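Local coordinates for putative exported protein (Bacteroides fragilis, PDB 3FZX) that is of uncharacterised function but binds calcium ions and probably handles lipid or a similar hydrophobic ligand, at residues N93-D98 / L129-K134; P109-N114 / Y164-K169; M116-D121 / R148-T153; N138-I143 / W175-T180. All blocks are in the same frame, centred on the assembly; numbering follows the deposited sequence.

Contact 1: N93-D98 / L129-K134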
loop_
_atom_site.group_PDB
_atom_site.type_symbol
_atom_site.label_atom_id
_atom_site.label_comp_id
_atom_site.label_asym_id
_atom_site.label_seq_id
_atom_site.Cartn_x
_atom_site.Cartn_y
_atom_site.Cartn_z
ATOM N N ASN A 93 -20.857 6.129 4.483
ATOM C CA ASN A 93 -21.601 7.365 4.699
ATOM C C ASN A 93 -20.815 8.658 4.542
ATOM O O ASN A 93 -21.421 9.702 4.468
ATOM C CB ASN A 93 -22.293 7.331 6.071
ATOM C CG ASN A 93 -23.436 6.302 6.124
ATOM O OD1 ASN A 93 -23.793 5.724 5.113
ATOM N ND2 ASN A 93 -23.997 6.078 7.301
HETATM N N MSE A 94 -19.492 8.620 4.477
HETATM C CA MSE A 94 -18.752 9.865 4.280
HETATM C C MSE A 94 -18.204 10.001 2.866
HETATM O O MSE A 94 -17.610 11.032 2.539
HETATM C CB MSE A 94 -17.691 10.086 5.370
HETATM C CG MSE A 94 -16.727 8.956 5.672
HETATM SE SE MSE A 94 -15.323 8.799 4.352
HETATM C CE MSE A 94 -14.119 10.316 4.910
HETATM N N MSE A 95 -18.441 9.000 2.011
HETATM C CA MSE A 95 -17.845 8.985 0.667
HETATM C C MSE A 95 -18.542 9.874 -0.343
HETATM O O MSE A 95 -19.764 9.961 -0.378
HETATM C CB MSE A 95 -17.840 7.587 0.075
HETATM C CG MSE A 95 -16.637 6.705 0.415
HETATM SE SE MSE A 95 -17.168 4.877 -0.111
HETATM C CE MSE A 95 -15.806 3.997 1.000
ATOM N N ASN A 96 -17.727 10.512 -1.171
ATOM C CA ASN A 96 -18.178 11.197 -2.367
ATOM C C ASN A 96 -17.009 11.171 -3.375
ATOM O O ASN A 96 -15.930 10.614 -3.091
ATOM C CB ASN A 96 -18.712 12.605 -2.054
ATOM C CG ASN A 96 -17.715 13.464 -1.294
ATOM O OD1 ASN A 96 -16.553 13.592 -1.691
ATOM N ND2 ASN A 96 -18.171 14.069 -0.193
ATOM N N ALA A 97 -17.235 11.726 -4.558
ATOM C CA ALA A 97 -16.241 11.713 -5.627
ATOM C C ALA A 97 -14.894 12.324 -5.237
ATOM O O ALA A 97 -13.889 11.973 -5.827
ATOM C CB ALA A 97 -16.794 12.421 -6.853
ATOM N N ASP A 98 -14.863 13.247 -4.272
ATOM C CA ASP A 98 -13.610 13.857 -3.836
ATOM C C ASP A 98 -12.933 13.134 -2.658
ATOM O O ASP A 98 -11.926 13.627 -2.143
ATOM C CB ASP A 98 -13.827 15.348 -3.500
ATOM C CG ASP A 98 -14.153 16.198 -4.738
ATOM O OD1 ASP A 98 -14.175 15.682 -5.875
ATOM O OD2 ASP A 98 -14.401 17.401 -4.574
ATOM N N LEU A 129 -6.560 1.869 7.288
ATOM C CA LEU A 129 -7.107 2.561 6.138
ATOM C C LEU A 129 -7.508 3.957 6.585
ATOM O O LEU A 129 -8.197 4.106 7.592
ATOM C CB LEU A 129 -8.337 1.810 5.603
ATOM C CG LEU A 129 -9.039 2.397 4.388
ATOM C CD1 LEU A 129 -8.178 2.347 3.122
ATOM C CD2 LEU A 129 -10.365 1.672 4.219
ATOM N N ARG A 130 -7.079 4.969 5.832
ATOM C CA ARG A 130 -7.476 6.354 6.077
ATOM C C ARG A 130 -8.219 6.888 4.855
ATOM O O ARG A 130 -7.785 6.667 3.724
ATOM C CB ARG A 130 -6.246 7.209 6.403
ATOM C CG ARG A 130 -5.682 6.886 7.829
ATOM C CD ARG A 130 -4.353 7.488 8.046
ATOM N NE ARG A 130 -3.918 7.407 9.438
ATOM C CZ ARG A 130 -2.755 7.841 9.907
ATOM N NH1 ARG A 130 -1.841 8.367 9.095
ATOM N NH2 ARG A 130 -2.493 7.741 11.205
ATOM N N LEU A 131 -9.346 7.569 5.092
ATOM C CA LEU A 131 -10.123 8.194 4.029
ATOM C C LEU A 131 -10.171 9.696 4.284
ATOM O O LEU A 131 -10.167 10.152 5.425
ATOM C CB LEU A 131 -11.541 7.612 3.951
ATOM C CG LEU A 131 -11.615 6.085 3.833
ATOM C CD1 LEU A 131 -11.634 5.414 5.190
ATOM C CD2 LEU A 131 -12.826 5.661 3.023
ATOM N N TYR A 132 -10.168 10.476 3.221
ATOM C CA TYR A 132 -10.205 11.936 3.362
ATOM C C TYR A 132 -10.739 12.561 2.110
ATOM O O TYR A 132 -10.473 12.079 1.028
ATOM C CB TYR A 132 -8.819 12.527 3.633
ATOM C CG TYR A 132 -7.680 11.658 3.190
ATOM C CD1 TYR A 132 -7.158 11.710 1.890
ATOM C CD2 TYR A 132 -7.113 10.771 4.105
ATOM C CE1 TYR A 132 -6.106 10.865 1.533
ATOM C CE2 TYR A 132 -6.085 9.939 3.771
ATOM C CZ TYR A 132 -5.582 9.972 2.508
ATOM O OH TYR A 132 -4.560 9.093 2.315
ATOM N N GLN A 133 -11.494 13.636 2.277
ATOM C CA GLN A 133 -11.995 14.423 1.159
ATOM C C GLN A 133 -11.029 15.560 0.808
ATOM O O GLN A 133 -10.727 16.410 1.643
ATOM C CB GLN A 133 -13.361 15.027 1.495
ATOM C CG GLN A 133 -14.013 15.738 0.307
ATOM C CD GLN A 133 -15.412 16.221 0.618
ATOM O OE1 GLN A 133 -16.055 15.747 1.561
ATOM N NE2 GLN A 133 -15.895 17.175 -0.174
ATOM N N LYS A 134 -10.594 15.574 -0.447
ATOM C CA LYS A 134 -9.789 16.650 -0.994
ATOM C C LYS A 134 -10.682 17.886 -1.063
ATOM O O LYS A 134 -11.776 17.818 -1.608
ATOM C CB LYS A 134 -9.284 16.285 -2.398
ATOM C CG LYS A 134 -8.165 17.197 -2.885
ATOM C CD LYS A 134 -7.945 17.110 -4.388
ATOM C CE LYS A 134 -6.901 18.139 -4.837
ATOM N NZ LYS A 134 -7.061 18.465 -6.283
#
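Met94 and Met95, both selenomethionines, pack on Leu131 of strand 127-133, one strand of a closed antiparallel beta barrel. The segment 93-98 is the end of the short helix 89-94 and the loop that follows it. The Met94 chain folds back on itself, with chi1 51° and both later torsions near 77°. This bend lays its methyl CE against Leu131 CB at 3.9 Å. Met95 starts away from the strand but is extended beyond CG, and its CE meets Leu131 CD2 at 4.0 Å. The two methyls therefore touch different parts of one leucine. Met95 and Leu131 also pack on Met101 of the adjoining strand 99-107.

Farther along, the amides of Asn96 and Gln133 meet with their planes 83° apart. Asn96 ND2 gives a weak but nearly straight bond to Gln133 OE1 at 3.2 Å. That oxygen also accepts from Asn139 ND2. Asn96 OD1 takes the backbone N of Asp98 on a lone pair, which makes an Asx turn. The turn brings the Asp98 carbonyl to the strand end. There Lys134 N donates to Asp98 O at 2.9 Å, and Gln133 CA lies 3.4 Å from the same Asp98 O.

Contact 2: P109-N114 / Y164-K169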
loop_
_atom_site.group_PDB
_atom_site.type_symbol
_atom_site.label_atom_id
_atom_site.label_comp_id
_atom_site.label_asym_id
_atom_site.label_seq_id
_atom_site.Cartn_x
_atom_site.Cartn_y
_atom_site.Cartn_z
ATOM N N PRO A 109 -3.811 -15.257 4.730
ATOM C CA PRO A 109 -3.228 -16.581 4.684
ATOM C C PRO A 109 -4.118 -17.631 4.051
ATOM O O PRO A 109 -5.364 -17.535 4.040
ATOM C CB PRO A 109 -2.986 -16.941 6.146
ATOM C CG PRO A 109 -3.319 -15.777 6.951
ATOM C CD PRO A 109 -4.029 -14.778 6.102
ATOM N N ASP A 110 -3.442 -18.648 3.546
ATOM C CA ASP A 110 -4.051 -19.767 2.865
ATOM C C ASP A 110 -4.211 -20.908 3.868
ATOM O O ASP A 110 -3.324 -21.750 4.015
ATOM C CB ASP A 110 -3.142 -20.165 1.701
ATOM C CG ASP A 110 -3.678 -21.309 0.891
ATOM O OD1 ASP A 110 -4.763 -21.851 1.226
ATOM O OD2 ASP A 110 -2.999 -21.637 -0.104
ATOM N N ALA A 111 -5.337 -20.900 4.572
ATOM C CA ALA A 111 -5.693 -21.944 5.547
ATOM C C ALA A 111 -5.813 -23.289 4.861
ATOM O O ALA A 111 -5.405 -24.328 5.398
ATOM C CB ALA A 111 -7.018 -21.605 6.219
ATOM N N PHE A 112 -6.348 -23.230 3.646
ATOM C CA PHE A 112 -6.702 -24.401 2.844
ATOM C C PHE A 112 -5.489 -25.224 2.470
ATOM O O PHE A 112 -5.624 -26.420 2.285
ATOM C CB PHE A 112 -7.473 -24.000 1.565
ATOM C CG PHE A 112 -8.627 -23.016 1.791
ATOM C CD1 PHE A 112 -9.848 -23.444 2.316
ATOM C CD2 PHE A 112 -8.495 -21.660 1.428
ATOM C CE1 PHE A 112 -10.929 -22.527 2.502
ATOM C CE2 PHE A 112 -9.582 -20.737 1.612
ATOM C CZ PHE A 112 -10.792 -21.183 2.143
ATOM N N SER A 113 -4.317 -24.599 2.341
ATOM C CA SER A 113 -3.088 -25.347 2.110
ATOM C C SER A 113 -2.278 -25.429 3.398
ATOM O O SER A 113 -1.757 -26.483 3.695
ATOM C CB SER A 113 -2.260 -24.753 0.968
ATOM O OG SER A 113 -1.263 -23.849 1.418
ATOM N N ASN A 114 -2.159 -24.329 4.147
ATOM C CA ASN A 114 -1.446 -24.297 5.447
ATOM C C ASN A 114 -2.420 -24.210 6.617
ATOM O O ASN A 114 -2.780 -23.111 7.030
ATOM C CB ASN A 114 -0.510 -23.106 5.490
ATOM C CG ASN A 114 0.351 -23.042 4.278
ATOM O OD1 ASN A 114 0.423 -24.017 3.517
ATOM N ND2 ASN A 114 0.999 -21.896 4.060
ATOM N N TYR A 164 -16.773 -22.453 -0.068
ATOM C CA TYR A 164 -15.981 -22.894 1.077
ATOM C C TYR A 164 -15.030 -21.761 1.392
ATOM O O TYR A 164 -14.272 -21.322 0.519
ATOM C CB TYR A 164 -15.224 -24.204 0.777
ATOM C CG TYR A 164 -14.744 -24.901 2.032
ATOM C CD1 TYR A 164 -15.661 -25.467 2.911
ATOM C CD2 TYR A 164 -13.395 -24.986 2.349
ATOM C CE1 TYR A 164 -15.262 -26.103 4.077
ATOM C CE2 TYR A 164 -12.970 -25.645 3.531
ATOM C CZ TYR A 164 -13.927 -26.200 4.379
ATOM O OH TYR A 164 -13.581 -26.846 5.542
ATOM N N CYS A 165 -15.104 -21.264 2.624
ATOM C CA CYS A 165 -14.395 -20.071 3.046
ATOM C C CYS A 165 -13.546 -20.261 4.285
ATOM O O CYS A 165 -13.785 -21.178 5.086
ATOM C CB CYS A 165 -15.415 -18.998 3.433
ATOM S SG CYS A 165 -16.282 -18.366 2.056
ATOM N N THR A 166 -12.591 -19.348 4.445
ATOM C CA THR A 166 -11.880 -19.177 5.706
ATOM C C THR A 166 -12.566 -18.053 6.484
ATOM O O THR A 166 -12.819 -16.988 5.925
ATOM C CB THR A 166 -10.400 -18.813 5.467
ATOM O OG1 THR A 166 -9.743 -19.967 4.948
ATOM C CG2 THR A 166 -9.712 -18.361 6.776
ATOM N N LYS A 167 -12.872 -18.322 7.755
ATOM C CA LYS A 167 -13.504 -17.357 8.658
ATOM C C LYS A 167 -12.475 -16.785 9.606
ATOM O O LYS A 167 -11.751 -17.522 10.266
ATOM C CB LYS A 167 -14.599 -18.010 9.488
ATOM C CG LYS A 167 -15.355 -17.028 10.410
ATOM C CD LYS A 167 -16.434 -17.730 11.195
ATOM C CE LYS A 167 -17.079 -16.821 12.224
ATOM N NZ LYS A 167 -18.319 -17.487 12.811
ATOM N N VAL A 168 -12.439 -15.464 9.664
ATOM C CA VAL A 168 -11.508 -14.705 10.454
ATOM C C VAL A 168 -12.288 -13.770 11.390
ATOM O O VAL A 168 -13.376 -13.315 11.048
ATOM C CB VAL A 168 -10.594 -13.896 9.499
ATOM C CG1 VAL A 168 -9.757 -12.896 10.256
ATOM C CG2 VAL A 168 -9.686 -14.845 8.752
ATOM N N LYS A 169 -11.768 -13.560 12.595
ATOM C CA LYS A 169 -12.311 -12.581 13.536
ATOM C C LYS A 169 -11.250 -11.485 13.680
ATOM O O LYS A 169 -10.059 -11.776 13.642
ATOM C CB LYS A 169 -12.603 -13.225 14.891
ATOM C CG LYS A 169 -13.184 -12.266 15.937
ATOM C CD LYS A 169 -13.569 -12.949 17.267
ATOM C CE LYS A 169 -13.998 -11.896 18.340
ATOM N NZ LYS A 169 -14.364 -12.453 19.702
HETATM O O HOH W 1 -7.562 -19.515 3.710
#
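Phe112 presents its ring to the strand segment 164-169, and Thr166 OG1 sits over one face of it, 3.2 Å from Phe112 CZ. OG1 lies anti to the carbonyl carbon of Thr166 (chi1 -71°), which turns the hydroxyl to the loop. The backbone of Cys165 lies at the edge of the same ring. The Tyr164 ring meets Phe112 rim to rim, with planes at 52° and Phe112 CE1 3.5 Å from Tyr164 CD2. Ala111 CB touches the same hydroxyl, 3.4 Å from Thr166 OG1.

One water links the loop backbone to the Thr166 side chain. It donates to Pro109 O at 3.0 Å and accepts from Ala111 N at 2.8 Å. Its 2.5 Å approach to Thr166 OG1 is short and doubtful in detail. Farther back, an Asx motif shapes the loop: Asp110 OD1 accepts from Ser113 N at 3.0 Å, from above the carboxylate plane. Asn114 N closes the turn on Asp110 O.

Tyr164 OH is hydrogen-bonded to Thr153 OG1, and Pro109 O also takes the hydroxyl of Tyr189. The loop that follows strand 99-107 is thus laid against strand 161-175, between its barrel neighbours 136-158 and 180-190, with Phe112 also packing on Phe10 and Pro191.

Contact 3: M116-D121 / R148-T153. With CA (calcium ion), chain C; CA (calcium ion), chain B.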
loop_
_atom_site.group_PDB
_atom_site.type_symbol
_atom_site.label_atom_id
_atom_site.label_comp_id
_atom_site.label_asym_id
_atom_site.label_seq_id
_atom_site.Cartn_x
_atom_site.Cartn_y
_atom_site.Cartn_z
HETATM N N MSE A 116 -4.537 -24.062 10.026
HETATM C CA MSE A 116 -4.423 -23.250 11.198
HETATM C C MSE A 116 -5.348 -23.775 12.244
HETATM O O MSE A 116 -6.385 -24.316 11.925
HETATM C CB MSE A 116 -4.810 -21.824 10.844
HETATM C CG MSE A 116 -3.775 -21.177 9.986
HETATM SE SE MSE A 116 -4.297 -19.396 9.473
HETATM C CE MSE A 116 -5.555 -19.811 8.073
ATOM N N ASN A 117 -4.949 -23.637 13.500
ATOM C CA ASN A 117 -5.820 -23.942 14.619
ATOM C C ASN A 117 -6.638 -22.695 14.972
ATOM O O ASN A 117 -6.160 -21.567 14.819
ATOM C CB ASN A 117 -4.988 -24.437 15.789
ATOM C CG ASN A 117 -4.363 -25.798 15.506
ATOM O OD1 ASN A 117 -4.968 -26.630 14.842
ATOM N ND2 ASN A 117 -3.155 -26.025 16.000
ATOM N N PRO A 118 -7.897 -22.884 15.395
ATOM C CA PRO A 118 -8.713 -21.767 15.871
ATOM C C PRO A 118 -7.948 -20.931 16.892
ATOM O O PRO A 118 -7.385 -21.479 17.838
ATOM C CB PRO A 118 -9.912 -22.458 16.530
ATOM C CG PRO A 118 -10.016 -23.772 15.858
ATOM C CD PRO A 118 -8.656 -24.148 15.360
ATOM N N GLY A 119 -7.911 -19.622 16.673
ATOM C CA GLY A 119 -7.181 -18.717 17.523
ATOM C C GLY A 119 -5.841 -18.324 16.960
ATOM O O GLY A 119 -5.262 -17.378 17.444
ATOM N N ASP A 120 -5.326 -19.025 15.947
ATOM C CA ASP A 120 -4.030 -18.654 15.360
ATOM C C ASP A 120 -4.108 -17.229 14.794
ATOM O O ASP A 120 -5.001 -16.911 13.990
ATOM C CB ASP A 120 -3.611 -19.603 14.235
ATOM C CG ASP A 120 -3.173 -20.963 14.724
ATOM O OD1 ASP A 120 -3.069 -21.217 15.938
ATOM O OD2 ASP A 120 -2.929 -21.805 13.850
ATOM N N ASP A 121 -3.158 -16.383 15.196
ATOM C CA ASP A 121 -3.180 -14.963 14.819
ATOM C C ASP A 121 -1.881 -14.383 14.289
ATOM O O ASP A 121 -1.886 -13.304 13.686
ATOM C CB ASP A 121 -3.674 -14.104 16.008
ATOM C CG ASP A 121 -2.758 -14.169 17.219
ATOM O OD1 ASP A 121 -2.744 -15.195 17.912
ATOM O OD2 ASP A 121 -2.056 -13.190 17.523
ATOM N N ARG A 148 -6.347 -9.810 13.995
ATOM C CA ARG A 148 -7.062 -10.744 13.149
ATOM C C ARG A 148 -6.607 -12.160 13.568
ATOM O O ARG A 148 -5.441 -12.385 13.913
ATOM C CB ARG A 148 -6.710 -10.485 11.691
ATOM C CG ARG A 148 -7.030 -9.082 11.236
ATOM C CD ARG A 148 -6.168 -8.660 10.063
ATOM N NE ARG A 148 -6.567 -9.355 8.875
ATOM C CZ ARG A 148 -5.774 -9.778 7.884
ATOM N NH1 ARG A 148 -4.447 -9.596 7.871
ATOM N NH2 ARG A 148 -6.359 -10.410 6.876
ATOM N N GLU A 149 -7.548 -13.095 13.581
ATOM C CA GLU A 149 -7.278 -14.482 13.920
ATOM C C GLU A 149 -8.244 -15.436 13.221
ATOM O O GLU A 149 -9.387 -15.102 12.908
ATOM C CB GLU A 149 -7.360 -14.712 15.423
ATOM C CG GLU A 149 -8.749 -14.554 16.007
ATOM C CD GLU A 149 -8.768 -14.722 17.527
ATOM O OE1 GLU A 149 -7.705 -14.848 18.161
ATOM O OE2 GLU A 149 -9.862 -14.741 18.085
ATOM N N PHE A 150 -7.750 -16.647 13.049
ATOM C CA PHE A 150 -8.455 -17.702 12.400
ATOM C C PHE A 150 -9.542 -18.247 13.329
ATOM O O PHE A 150 -9.297 -18.446 14.511
ATOM C CB PHE A 150 -7.446 -18.811 12.018
ATOM C CG PHE A 150 -8.068 -20.010 11.400
ATOM C CD1 PHE A 150 -8.366 -20.034 10.041
ATOM C CD2 PHE A 150 -8.357 -21.132 12.173
ATOM C CE1 PHE A 150 -8.941 -21.161 9.452
ATOM C CE2 PHE A 150 -8.926 -22.262 11.591
ATOM C CZ PHE A 150 -9.223 -22.269 10.222
ATOM N N VAL A 151 -10.717 -18.520 12.762
ATOM C CA VAL A 151 -11.840 -19.130 13.486
ATOM C C VAL A 151 -12.079 -20.567 12.992
ATOM O O VAL A 151 -11.989 -21.527 13.754
ATOM C CB VAL A 151 -13.126 -18.291 13.324
ATOM C CG1 VAL A 151 -14.307 -18.988 14.019
ATOM C CG2 VAL A 151 -12.906 -16.857 13.875
ATOM N N THR A 152 -12.361 -20.696 11.708
ATOM C CA THR A 152 -12.642 -21.974 11.104
ATOM C C THR A 152 -12.649 -21.860 9.571
ATOM O O THR A 152 -12.451 -20.754 8.994
ATOM C CB THR A 152 -14.021 -22.517 11.580
ATOM O OG1 THR A 152 -14.151 -23.879 11.173
ATOM C CG2 THR A 152 -15.210 -21.708 10.996
ATOM N N THR A 153 -12.856 -23.003 8.914
ATOM C CA THR A 153 -13.214 -23.004 7.491
ATOM C C THR A 153 -14.580 -23.658 7.399
ATOM O O THR A 153 -14.871 -24.589 8.146
ATOM C CB THR A 153 -12.195 -23.698 6.591
ATOM O OG1 THR A 153 -12.114 -25.090 6.923
ATOM C CG2 THR A 153 -10.807 -23.032 6.740
HETATM CA CA CA C . -4.281 -16.384 19.347
HETATM CA CA CA B . -0.807 -14.195 19.360
HETATM O O HOH W 2 -3.275 -11.008 14.195
HETATM O O HOH W 3 0.794 -14.244 21.203
HETATM O O HOH W 4 0.594 -11.743 18.973
HETATM O O HOH W 5 -1.262 -12.443 20.553
HETATM O O HOH W 6 -0.162 -16.441 19.482
HETATM O O HOH W 7 -2.643 -17.910 19.127
#
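Phe150 has its ring overlapped by Met116, a selenomethionine whose CB lies over one face, 3.9 Å from the ring centroid and 16° off the normal. This is a CH-pi contact. The SE atom is farther out and oblique to the ring, a Met-aromatic contact. A bend at chi3 (-78°) returns the methyl to the ring, with Met116 CE 3.4 Å from Phe150 CD1. Thr152 N lies over the opposite face, and Pro118 N comes in at the edge.

The backbones join through two nearly straight bonds. Gly119 N donates to Phe150 O at 2.8 Å, and Phe150 N donates to Asp120 O at 2.9 Å. Both loop atoms of these bonds belong to a type II beta turn from Asn117 to Asp120. Asp120 OD2 also accepts from Asn117 N, so the turn is held by its own side chain.

These bonds fix the loop beside the two calcium ions. Gly119 O and Asp121 OD1 bind the calcium ion of chain C, both at 2.4 Å. Asp121 OD1 bridges to the calcium ion of chain B, which Asp121 OD2 also binds at 2.4 Å. Waters fill other positions at both ions, and Asp122 also serves as a metal ligand. Glu149, also of a calcium site, is not bound here: its OE1 is 3.9 Å from the calcium of chain C.

The segment 148-153 carries a classic beta bulge, with Val151 and Thr152 both facing Lys167. The whole is a loop-borne site of two calcium ions bridged by one carboxylate, set against a barrel strand.

Contact 4: N138-I143 / W175-T180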
loop_
_atom_site.group_PDB
_atom_site.type_symbol
_atom_site.label_atom_id
_atom_site.label_comp_id
_atom_site.label_asym_id
_atom_site.label_seq_id
_atom_site.Cartn_x
_atom_site.Cartn_y
_atom_site.Cartn_z
ATOM N N ASN A 138 -12.088 18.242 7.078
ATOM C CA ASN A 138 -12.910 17.819 8.205
ATOM C C ASN A 138 -13.612 16.527 7.918
ATOM O O ASN A 138 -13.943 15.811 8.848
ATOM C CB ASN A 138 -13.979 18.858 8.560
ATOM C CG ASN A 138 -13.411 20.064 9.257
ATOM O OD1 ASN A 138 -12.276 20.052 9.733
ATOM N ND2 ASN A 138 -14.213 21.111 9.349
ATOM N N ASN A 139 -13.877 16.249 6.645
ATOM C CA ASN A 139 -14.465 14.978 6.277
ATOM C C ASN A 139 -13.353 13.953 6.045
ATOM O O ASN A 139 -12.939 13.725 4.920
ATOM C CB ASN A 139 -15.370 15.105 5.048
ATOM C CG ASN A 139 -15.996 13.800 4.663
ATOM O OD1 ASN A 139 -16.176 12.930 5.506
ATOM N ND2 ASN A 139 -16.293 13.630 3.373
ATOM N N ARG A 140 -12.878 13.357 7.132
ATOM C CA ARG A 140 -11.916 12.264 7.062
ATOM C C ARG A 140 -12.196 11.182 8.103
ATOM O O ARG A 140 -12.950 11.399 9.052
ATOM C CB ARG A 140 -10.504 12.797 7.244
ATOM C CG ARG A 140 -10.205 13.417 8.560
ATOM C CD ARG A 140 -8.840 14.061 8.507
ATOM N NE ARG A 140 -8.389 14.491 9.827
ATOM C CZ ARG A 140 -8.840 15.571 10.476
ATOM N NH1 ARG A 140 -9.799 16.348 9.982
ATOM N NH2 ARG A 140 -8.353 15.856 11.654
ATOM N N ALA A 141 -11.546 10.036 7.938
ATOM C CA ALA A 141 -11.756 8.904 8.821
ATOM C C ALA A 141 -10.530 8.005 8.820
ATOM O O ALA A 141 -9.782 7.990 7.851
ATOM C CB ALA A 141 -12.988 8.114 8.340
ATOM N N GLU A 142 -10.348 7.261 9.905
ATOM C CA GLU A 142 -9.335 6.213 10.004
ATOM C C GLU A 142 -9.967 4.910 10.499
ATOM O O GLU A 142 -10.683 4.914 11.523
ATOM C CB GLU A 142 -8.240 6.617 10.960
ATOM C CG GLU A 142 -7.147 5.552 11.145
ATOM C CD GLU A 142 -6.068 5.994 12.120
ATOM O OE1 GLU A 142 -5.126 6.696 11.726
ATOM O OE2 GLU A 142 -6.146 5.618 13.297
ATOM N N ILE A 143 -9.717 3.811 9.780
ATOM C CA ILE A 143 -10.184 2.474 10.212
ATOM C C ILE A 143 -8.976 1.570 10.466
ATOM O O ILE A 143 -8.244 1.210 9.533
ATOM C CB ILE A 143 -11.117 1.779 9.200
ATOM C CG1 ILE A 143 -12.334 2.658 8.850
ATOM C CG2 ILE A 143 -11.654 0.443 9.809
ATOM C CD1 ILE A 143 -13.114 2.180 7.617
ATOM N N TRP A 175 -12.184 6.075 13.767
ATOM C CA TRP A 175 -12.140 7.431 14.244
ATOM C C TRP A 175 -12.509 8.386 13.131
ATOM O O TRP A 175 -12.082 8.207 12.004
ATOM C CB TRP A 175 -10.746 7.745 14.704
ATOM C CG TRP A 175 -10.614 9.162 15.179
ATOM C CD1 TRP A 175 -10.832 9.605 16.432
ATOM C CD2 TRP A 175 -10.259 10.318 14.397
ATOM N NE1 TRP A 175 -10.635 10.950 16.499
ATOM C CE2 TRP A 175 -10.289 11.425 15.265
ATOM C CE3 TRP A 175 -9.935 10.523 13.049
ATOM C CZ2 TRP A 175 -9.979 12.738 14.841
ATOM C CZ3 TRP A 175 -9.638 11.825 12.617
ATOM C CH2 TRP A 175 -9.672 12.916 13.511
ATOM N N THR A 176 -13.347 9.363 13.447
ATOM C CA THR A 176 -13.572 10.552 12.615
ATOM C C THR A 176 -13.434 11.698 13.605
ATOM O O THR A 176 -13.388 11.458 14.812
ATOM C CB THR A 176 -14.987 10.649 12.004
ATOM O OG1 THR A 176 -15.943 10.931 13.047
ATOM C CG2 THR A 176 -15.347 9.400 11.276
ATOM N N PRO A 177 -13.331 12.945 13.102
ATOM C CA PRO A 177 -13.293 14.087 14.025
ATOM C C PRO A 177 -14.537 14.196 14.918
ATOM O O PRO A 177 -14.448 14.806 15.957
ATOM C CB PRO A 177 -13.211 15.295 13.088
ATOM C CG PRO A 177 -12.603 14.737 11.832
ATOM C CD PRO A 177 -13.143 13.369 11.701
ATOM N N LYS A 178 -15.665 13.614 14.507
ATOM C CA LYS A 178 -16.891 13.631 15.307
ATOM C C LYS A 178 -17.037 12.474 16.299
ATOM O O LYS A 178 -17.754 12.632 17.280
ATOM C CB LYS A 178 -18.128 13.713 14.397
ATOM C CG LYS A 178 -18.238 15.104 13.744
ATOM C CD LYS A 178 -19.387 15.260 12.745
ATOM C CE LYS A 178 -19.553 16.742 12.385
ATOM N NZ LYS A 178 -20.625 17.035 11.383
ATOM N N GLU A 179 -16.376 11.330 16.077
ATOM C CA GLU A 179 -16.499 10.179 17.004
ATOM C C GLU A 179 -15.522 9.015 16.821
ATOM O O GLU A 179 -14.977 8.819 15.742
ATOM C CB GLU A 179 -17.902 9.586 16.920
ATOM C CG GLU A 179 -18.363 9.267 15.511
ATOM C CD GLU A 179 -19.660 8.482 15.496
ATOM O OE1 GLU A 179 -20.262 8.288 16.576
ATOM O OE2 GLU A 179 -20.076 8.043 14.403
ATOM N N THR A 180 -15.332 8.262 17.906
ATOM C CA THR A 180 -14.603 7.007 17.914
ATOM C C THR A 180 -15.590 5.893 18.150
ATOM O O THR A 180 -16.368 5.971 19.080
ATOM C CB THR A 180 -13.587 6.921 19.045
ATOM O OG1 THR A 180 -12.602 7.931 18.863
ATOM C CG2 THR A 180 -12.885 5.550 19.049
#
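Arg140 has CG placed between its backbone N and carbonyl carbon (chi1 64°) and then runs extended to NE, which carries its guanidinium across to Trp175 and Pro177. Trp175 has CG opposite its own backbone N (chi1 178°), and its six-membered ring meets the arginine. Arg140 NH2 lies near the plane of the indole, at its edge, 3.7 Å from Trp175 CH2. The guanidinium and indole planes are 60° apart, so the two groups are not stacked. Pro177 CG lies over one face of the guanidinium, 3.7 Å from Arg140 NH1. Further bonds hold this charged group: NH1 donates to Lys137 O, and NH2 to the carbonyl of Glu43 of the second subunit.

The backbones form one antiparallel hydrogen-bonded pair, Glu142 with Trp175. Glu142 N donates to Trp175 O, and Trp175 N donates to Glu142 O, both at 2.9 Å. Beyond this pair the partner chain leaves the strand. Pro177 CD rests 3.3 Å from Arg140 O, and Pro177 CG is 3.4 Å from Asn138 O. Thr176 CG2 touches Ala141 CB at 4.0 Å. Thr176 OG1 accepts from Glu179 N in an ST motif, which helps to turn the chain.

Glu142 makes a salt bridge to Arg130 of strand 127-133. Through its backbone pair, the contact joins the start of strand 136-158 to the turn between strands 161-175 and 180-190. Thr176 packs on Thr90 of helix 89-94, and Tyr44 of the second subunit packs on Arg140 and Glu142.

Overall arrangement
From the N terminus, contact 1 opens first, at the end of helix 89-94, and closes on strand 127-133. Before it closes, the loop after strand 99-107 opens contact 2 and then contact 3. Contact 4 opens just after contact 1 closes, at the start of strand 136-158. Contact 3 closes farther along that strand and is nested inside contact 2, which closes on strand 161-175. Contact 4 closes last. Contacts 2 and 3 therefore each cross both 1 and 4. Contacts 1 and 4 touch at one end of the barrel, beside the second subunit. Contacts 2 and 3 also touch; their centres are 30 to 32 Å from those of 1 and 4, and contact 3 holds the calcium site.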